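Local structure of gdp-l-fucose synthetase (Naegleria fowleri, 6AQZ) at residues L333-Y336 with E337-R340; S240-A243 with A244-L247. The protein probably catalyses the NADP-dependent epimerisation and reduction that yield GDP-L-fucose. One frame throughout, in Å; residues are numbered along the deposited sequence.

Contact 1 of 2, residues L333-Y336 with E337-R340; sequences LENY and ETAR. With NAP (NADP nicotinamide-adenine-dinucleotide phosphate), chain G.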
ATOM      1  N   LEU A 333     -23.512 -30.636  10.731  1.00 57.66           N
ATOM      2  CA  LEU A 333     -24.179 -31.472  11.724  1.00 62.58           C
ATOM      3  C   LEU A 333     -23.248 -32.564  12.223  1.00 69.02           C
ATOM      4  O   LEU A 333     -23.165 -32.811  13.429  1.00 74.24           O
ATOM      5  CB  LEU A 333     -25.457 -32.071  11.135  1.00 59.44           C
ATOM      6  CG  LEU A 333     -26.538 -31.027  10.852  1.00 61.04           C
ATOM      7  CD1 LEU A 333     -27.653 -31.607   9.988  1.00 66.02           C
ATOM      8  CD2 LEU A 333     -27.090 -30.495  12.156  1.00 56.67           C
ATOM      9  N   GLU A 334     -22.508 -33.205  11.315  1.00 70.28           N
ATOM     10  CA  GLU A 334     -21.638 -34.300  11.728  1.00 68.57           C
ATOM     11  C   GLU A 334     -20.410 -33.825  12.494  1.00 71.49           C
ATOM     12  O   GLU A 334     -19.830 -34.619  13.234  1.00 77.48           O
ATOM     13  CB  GLU A 334     -21.204 -35.130  10.521  1.00 67.00           C
ATOM     14  N   ASN A 335     -20.008 -32.554  12.363  1.00 69.83           N
ATOM     15  CA  ASN A 335     -18.747 -32.106  12.950  1.00 67.69           C
ATOM     16  C   ASN A 335     -18.902 -30.922  13.898  1.00 64.17           C
ATOM     17  O   ASN A 335     -17.896 -30.329  14.293  1.00 72.48           O
ATOM     18  CB  ASN A 335     -17.751 -31.736  11.849  1.00 69.02           C
ATOM     19  CG  ASN A 335     -17.299 -32.933  11.055  1.00 69.99           C
ATOM     20  OD1 ASN A 335     -16.475 -33.715  11.526  1.00 72.52           O
ATOM     21  ND2 ASN A 335     -17.839 -33.094   9.847  1.00 66.03           N
ATOM     22  N   TYR A 336     -20.119 -30.641  14.362  1.00 61.08           N
ATOM     23  CA  TYR A 336     -20.386 -29.415  15.109  1.00 59.37           C
ATOM     24  C   TYR A 336     -19.401 -29.197  16.245  1.00 65.64           C
ATOM     25  O   TYR A 336     -18.989 -28.062  16.497  1.00 71.97           O
ATOM     26  CB  TYR A 336     -21.812 -29.443  15.664  1.00 56.08           C
ATOM     27  CG  TYR A 336     -22.217 -28.182  16.425  1.00 57.66           C
ATOM     28  CD1 TYR A 336     -22.529 -27.007  15.745  1.00 54.05           C
ATOM     29  CD2 TYR A 336     -22.309 -28.172  17.826  1.00 56.18           C
ATOM     30  CE1 TYR A 336     -22.912 -25.850  16.425  1.00 52.39           C
ATOM     31  CE2 TYR A 336     -22.689 -27.009  18.520  1.00 55.91           C
ATOM     32  CZ  TYR A 336     -22.992 -25.858  17.811  1.00 62.20           C
ATOM     33  OH  TYR A 336     -23.370 -24.698  18.464  1.00 62.40           O
ATOM     34  N   GLU A 337     -19.031 -30.263  16.957  1.00 67.92           N
ATOM     35  CA  GLU A 337     -18.174 -30.096  18.126  1.00 66.70           C
ATOM     36  C   GLU A 337     -16.828 -29.474  17.767  1.00 66.67           C
ATOM     37  O   GLU A 337     -16.324 -28.615  18.500  1.00 64.33           O
ATOM     38  CB  GLU A 337     -17.959 -31.438  18.826  1.00 64.28           C
ATOM     39  CG  GLU A 337     -17.034 -31.342  20.030  1.00 73.90           C
ATOM     40  CD  GLU A 337     -16.634 -32.699  20.586  1.00 90.19           C
ATOM     41  OE1 GLU A 337     -17.331 -33.689  20.294  1.00 92.19           O
ATOM     42  OE2 GLU A 337     -15.615 -32.776  21.306  1.00 95.38           O
ATOM     43  N   THR A 338     -16.246 -29.867  16.633  1.00 63.28           N
ATOM     44  CA  THR A 338     -14.932 -29.377  16.243  1.00 68.43           C
ATOM     45  C   THR A 338     -15.014 -28.197  15.299  1.00 66.63           C
ATOM     46  O   THR A 338     -13.973 -27.745  14.815  1.00 67.37           O
ATOM     47  CB  THR A 338     -14.084 -30.472  15.580  1.00 67.62           C
ATOM     48  OG1 THR A 338     -14.762 -30.973  14.425  1.00 67.64           O
ATOM     49  CG2 THR A 338     -13.777 -31.596  16.550  1.00 67.48           C
ATOM     50  N   ALA A 339     -16.216 -27.724  14.988  1.00 59.16           N
ATOM     51  CA  ALA A 339     -16.346 -26.641  14.034  1.00 60.50           C
ATOM     52  C   ALA A 339     -15.993 -25.312  14.695  1.00 64.46           C
ATOM     53  O   ALA A 339     -16.262 -25.091  15.884  1.00 65.10           O
ATOM     54  CB  ALA A 339     -17.754 -26.604  13.444  1.00 50.15           C
ATOM     55  N   ARG A 340     -15.398 -24.424  13.893  1.00 55.45           N
ATOM     56  CA  ARG A 340     -15.027 -23.069  14.303  1.00 53.06           C
ATOM     57  C   ARG A 340     -16.280 -22.263  14.608  1.00 50.77           C
ATOM     58  O   ARG A 340     -17.107 -22.016  13.723  1.00 47.88           O
ATOM     59  CB  ARG A 340     -14.219 -22.410  13.180  1.00 47.38           C
ATOM     60  CG  ARG A 340     -12.828 -23.000  13.015  1.00 49.09           C
ATOM     61  CD  ARG A 340     -12.164 -22.593  11.725  1.00 51.36           C
ATOM     62  NE  ARG A 340     -11.859 -21.161  11.621  1.00 58.08           N
ATOM     63  CZ  ARG A 340     -11.684 -20.525  10.455  1.00 56.02           C
ATOM     64  NH1 ARG A 340     -11.805 -21.197   9.312  1.00 42.93           N
ATOM     65  NH2 ARG A 340     -11.402 -19.224  10.426  1.00 50.18           N
TER
HETATM   66  PA  NAP G 401      -9.830 -18.624   7.134  1.00 43.59           P
HETATM   67  O1A NAP G 401     -10.030 -17.582   8.192  1.00 45.52           O
HETATM   68  O2A NAP G 401     -10.836 -19.721   6.907  1.00 46.25           O
HETATM   69  O5B NAP G 401      -8.362 -19.364   7.299  1.00 42.91           O
HETATM   70  C5B NAP G 401      -7.393 -18.391   7.123  1.00 44.44           C
HETATM   71  C4B NAP G 401      -6.023 -19.118   7.205  1.00 48.12           C
HETATM   72  O4B NAP G 401      -4.948 -18.180   7.466  1.00 47.41           O
HETATM   73  C3B NAP G 401      -6.014 -20.233   8.328  1.00 38.76           C
HETATM   74  O3B NAP G 401      -5.267 -21.338   7.897  1.00 38.01           O
HETATM   75  C2B NAP G 401      -5.170 -19.560   9.421  1.00 42.65           C
HETATM   76  O2B NAP G 401      -4.419 -20.406  10.129  1.00 43.89           O
HETATM   77  C1B NAP G 401      -4.153 -18.797   8.470  1.00 44.66           C
HETATM   78  N9A NAP G 401      -3.405 -17.771   9.188  1.00 38.77           N
HETATM   79  C8A NAP G 401      -3.886 -16.579   9.692  1.00 40.46           C
HETATM   80  N7A NAP G 401      -2.935 -15.837  10.303  1.00 42.81           N
HETATM   81  C5A NAP G 401      -1.787 -16.605  10.196  1.00 34.38           C
HETATM   82  C6A NAP G 401      -0.487 -16.379  10.637  1.00 40.82           C
HETATM   83  N6A NAP G 401      -0.167 -15.199  11.310  1.00 44.83           N
HETATM   84  N1A NAP G 401       0.502 -17.275  10.395  1.00 43.61           N
HETATM   85  C2A NAP G 401       0.100 -18.391   9.716  1.00 47.70           C
HETATM   86  N3A NAP G 401      -1.111 -18.752   9.241  1.00 41.53           N
HETATM   87  C4A NAP G 401      -2.054 -17.814   9.495  1.00 34.16           C
HETATM   88  O3  NAP G 401      -9.718 -17.627   5.799  1.00 46.07           O
HETATM   89  PN  NAP G 401     -10.290 -18.278   4.464  1.00 46.23           P
HETATM   90  O1N NAP G 401      -9.688 -19.587   4.124  1.00 45.12           O
HETATM   91  O2N NAP G 401     -11.749 -17.960   4.224  1.00 46.93           O
HETATM   92  O5D NAP G 401      -9.601 -17.263   3.216  1.00 54.00           O
HETATM   93  C5D NAP G 401      -8.279 -17.535   2.972  1.00 44.12           C
HETATM   94  C4D NAP G 401      -7.930 -16.625   1.816  1.00 52.03           C
HETATM   95  O4D NAP G 401      -9.103 -16.494   0.994  1.00 45.40           O
HETATM   96  C3D NAP G 401      -7.631 -15.166   2.409  1.00 58.51           C
HETATM   97  O3D NAP G 401      -6.545 -14.614   1.747  1.00 51.91           O
HETATM   98  C2D NAP G 401      -8.940 -14.399   2.120  1.00 57.91           C
HETATM   99  O2D NAP G 401      -8.761 -13.071   1.815  1.00 58.93           O
HETATM  100  C1D NAP G 401      -9.409 -15.116   0.820  1.00 49.92           C
HETATM  101  N1N NAP G 401     -10.866 -14.883   0.599  1.00 55.58           N
HETATM  102  C2N NAP G 401     -11.848 -15.510   1.368  1.00 48.01           C
HETATM  103  C3N NAP G 401     -13.183 -15.238   1.152  1.00 51.45           C
HETATM  104  C7N NAP G 401     -14.223 -15.911   1.996  1.00 47.96           C
HETATM  105  O7N NAP G 401     -15.433 -15.640   1.913  1.00 42.82           O
HETATM  106  N7N NAP G 401     -13.825 -16.878   2.925  1.00 40.82           N
HETATM  107  C4N NAP G 401     -13.643 -14.281   0.120  1.00 56.85           C
HETATM  108  C5N NAP G 401     -12.523 -13.647  -0.641  1.00 58.35           C
HETATM  109  C6N NAP G 401     -11.246 -13.951  -0.401  1.00 59.32           C
HETATM  110  P2B NAP G 401      -5.188 -21.124  11.657  1.00 50.14           P
HETATM  111  O1X NAP G 401      -6.240 -21.980  11.022  1.00 51.94           O
HETATM  112  O2X NAP G 401      -3.970 -21.842  12.242  1.00 55.56           O
HETATM  113  O3X NAP G 401      -5.641 -19.865  12.336  1.00 51.97           O
HETATM  114  O   HOH W   1     -15.472 -33.724  14.081  1.00 57.34           O

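Contact 2 of 2, residues S240-A243 with A244-L247; sequences SHDA and ARML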
ATOM      1  N   SER A 240     -16.778 -23.553  -1.677  1.00 38.22           N
ATOM      2  CA  SER A 240     -15.333 -23.656  -1.522  1.00 44.64           C
ATOM      3  C   SER A 240     -14.732 -24.808  -2.325  1.00 45.64           C
ATOM      4  O   SER A 240     -13.616 -24.675  -2.837  1.00 45.24           O
ATOM      5  CB  SER A 240     -14.987 -23.780  -0.041  1.00 46.83           C
ATOM      6  OG  SER A 240     -15.502 -24.984   0.484  1.00 48.56           O
ATOM      7  N   HIS A 241     -15.434 -25.943  -2.459  1.00 46.39           N
ATOM      8  CA  HIS A 241     -14.866 -27.014  -3.280  1.00 47.48           C
ATOM      9  C   HIS A 241     -14.768 -26.596  -4.754  1.00 47.34           C
ATOM     10  O   HIS A 241     -13.784 -26.915  -5.436  1.00 47.43           O
ATOM     11  CB  HIS A 241     -15.683 -28.293  -3.135  1.00 50.77           C
ATOM     12  CG  HIS A 241     -15.612 -28.895  -1.772  1.00 54.58           C
ATOM     13  ND1 HIS A 241     -16.287 -30.048  -1.430  1.00 56.15           N
ATOM     14  CD2 HIS A 241     -14.948 -28.504  -0.660  1.00 53.01           C
ATOM     15  CE1 HIS A 241     -16.037 -30.344  -0.169  1.00 57.24           C
ATOM     16  NE2 HIS A 241     -15.234 -29.418   0.325  1.00 57.11           N
ATOM     17  N   ASP A 242     -15.768 -25.867  -5.254  1.00 41.67           N
ATOM     18  CA  ASP A 242     -15.670 -25.317  -6.599  1.00 44.68           C
ATOM     19  C   ASP A 242     -14.524 -24.307  -6.706  1.00 48.28           C
ATOM     20  O   ASP A 242     -13.734 -24.351  -7.661  1.00 50.57           O
ATOM     21  CB  ASP A 242     -16.989 -24.662  -6.991  1.00 47.44           C
ATOM     22  CG  ASP A 242     -18.085 -25.644  -7.222  1.00 52.07           C
ATOM     23  OD1 ASP A 242     -17.822 -26.872  -7.250  1.00 57.02           O
ATOM     24  OD2 ASP A 242     -19.224 -25.168  -7.400  1.00 56.87           O
ATOM     25  N   ALA A 243     -14.402 -23.409  -5.724  1.00 44.77           N
ATOM     26  CA  ALA A 243     -13.299 -22.447  -5.738  1.00 48.30           C
ATOM     27  C   ALA A 243     -11.954 -23.161  -5.750  1.00 49.78           C
ATOM     28  O   ALA A 243     -11.013 -22.720  -6.426  1.00 43.50           O
ATOM     29  CB  ALA A 243     -13.382 -21.512  -4.530  1.00 42.72           C
ATOM     30  N   ALA A 244     -11.854 -24.276  -5.006  1.00 40.67           N
ATOM     31  CA  ALA A 244     -10.619 -25.053  -4.968  1.00 42.51           C
ATOM     32  C   ALA A 244     -10.272 -25.646  -6.339  1.00 48.34           C
ATOM     33  O   ALA A 244      -9.089 -25.744  -6.694  1.00 46.30           O
ATOM     34  CB  ALA A 244     -10.734 -26.164  -3.911  1.00 41.44           C
ATOM     35  N   ARG A 245     -11.278 -26.111  -7.092  1.00 40.10           N
ATOM     36  CA  ARG A 245     -11.027 -26.627  -8.435  1.00 45.94           C
ATOM     37  C   ARG A 245     -10.616 -25.499  -9.389  1.00 51.45           C
ATOM     38  O   ARG A 245      -9.698 -25.665 -10.207  1.00 50.74           O
ATOM     39  CB  ARG A 245     -12.265 -27.368  -8.956  1.00 44.62           C
ATOM     40  CG  ARG A 245     -12.541 -28.699  -8.254  1.00 51.48           C
ATOM     41  CD  ARG A 245     -13.609 -29.509  -8.977  1.00 52.34           C
ATOM     42  NE  ARG A 245     -14.920 -28.892  -8.839  1.00 54.74           N
ATOM     43  CZ  ARG A 245     -15.710 -28.521  -9.840  1.00 55.01           C
ATOM     44  NH1 ARG A 245     -15.335 -28.684 -11.108  1.00 58.52           N
ATOM     45  NH2 ARG A 245     -16.886 -27.976  -9.558  1.00 46.84           N
ATOM     46  N   MET A 246     -11.279 -24.342  -9.286  1.00 45.55           N
ATOM     47  CA  MET A 246     -10.897 -23.182 -10.076  1.00 47.46           C
ATOM     48  C   MET A 246      -9.492 -22.725  -9.721  1.00 47.53           C
ATOM     49  O   MET A 246      -8.706 -22.354 -10.607  1.00 45.22           O
ATOM     50  CB  MET A 246     -11.891 -22.049  -9.843  1.00 46.57           C
ATOM     51  CG  MET A 246     -13.300 -22.461 -10.138  1.00 43.40           C
ATOM     52  SD  MET A 246     -14.530 -21.306  -9.529  1.00 53.03           S
ATOM     53  CE  MET A 246     -14.552 -20.091 -10.838  1.00 44.37           C
ATOM     54  N   LEU A 247      -9.157 -22.753  -8.432  1.00 39.66           N
ATOM     55  CA  LEU A 247      -7.802 -22.386  -8.033  1.00 44.12           C
ATOM     56  C   LEU A 247      -6.795 -23.383  -8.588  1.00 42.88           C
ATOM     57  O   LEU A 247      -5.714 -22.995  -9.048  1.00 44.62           O
ATOM     58  CB  LEU A 247      -7.697 -22.290  -6.506  1.00 45.19           C
ATOM     59  CG  LEU A 247      -6.351 -22.080  -5.800  1.00 44.34           C
ATOM     60  CD1 LEU A 247      -5.666 -20.746  -6.223  1.00 37.15           C
ATOM     61  CD2 LEU A 247      -6.571 -22.062  -4.314  1.00 39.95           C
TER

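Contact 1 of 2, residues L333-Y336 with E337-R340
T338 folds back onto N335 near the C-terminal end of helix 321-335: the amide N of T338 meets O of N335 at 2.9 Å, and the amide N of A339 reaches O of Y336 at 3.2 Å from above the carbonyl plane, so this second bond uses no in-plane lone pair. A water ties the side chains of the turn together, giving a proton to OD1 of N335 at 2.7 Å and lying 2.9 Å from OG1 of T338; ND2 of N335 turns back to O of W331. CB and CG of Y336 lie close to the amide N of E337 simply because the two residues are bonded neighbours. With CG anti to the backbone N (chi1 -178°), the ring leaves the turn, stacks with Y216, takes K341 in a cation-pi contact and ends with OH hydrogen-bonded to H213. R340 goes another way, its guanidinium holding the adenosine-side phosphate of NADP: NH1 donates to O2A at 3.0 Å, in the guanidinium plane, and also to O of H197, while NH2 donates to O1A at 3.1 Å. The turn follows helix 321-335, against which the buried A339 packs at W331 and F332, while Y336 reaches across to helix 207-221.

Contact 2 of 2, residues S240-A243 with A244-L247
D242 and R245, one helical turn apart, run side by side and close a salt bridge, NH2 of R245 lying 2.7 Å from OD1 of D242. The carboxylate and guanidinium planes stand 84° apart: OD1 sits at the guanidinium edge, while NH2 approaches OD1 from above the carboxylate plane. A bend at chi3 (-70°) in R245 swings NH2 back toward the acid. Both groups have second partners in the loop leading to helix 321-335, O of Q317 for NH2 and N of T319 for OD2, which should hold the pair firmly in place. M246 packs closely too, its CG only 3.1 Å from O of D242 and its SD 3.7 Å from that O. Helix 240-253 follows directly on strand 234-239 of the Rossmann-type sheet, and its inner side is the tight one: CB of A243 packs on L193, L238 and F36, while L247 meets V188 and F36. Along the backbone, the amides of A244, R245, M246 and L247 bond in turn to O of S240, H241, D242 and A243. The other flank is more open to solvent, for H241 and R245 are partly exposed, against the buried A243, M246 and L247; H241 still stacks its ring on H42 of helix 35-46.

Contact 2 comes first along the chain, on helix 240-253, and contact 1 follows near the C-terminus, where helix 321-335 gives way to the last loop. Their centres are 22 Å apart and their nearest atoms about 10 Å, so they do not touch. Contact 2 is buried close to the middle of the chain, beside the central sheet and helix 35-46; contact 1 is at the surface. Q317 and T319, which meet R245 and D242, lie just before helix 321-335, at whose far end contact 1 sits. Contact 1 contributes a residue to the NADP pocket, whereas contact 2 is structural packing, its S240 side chain about 8 Å from the cofactor.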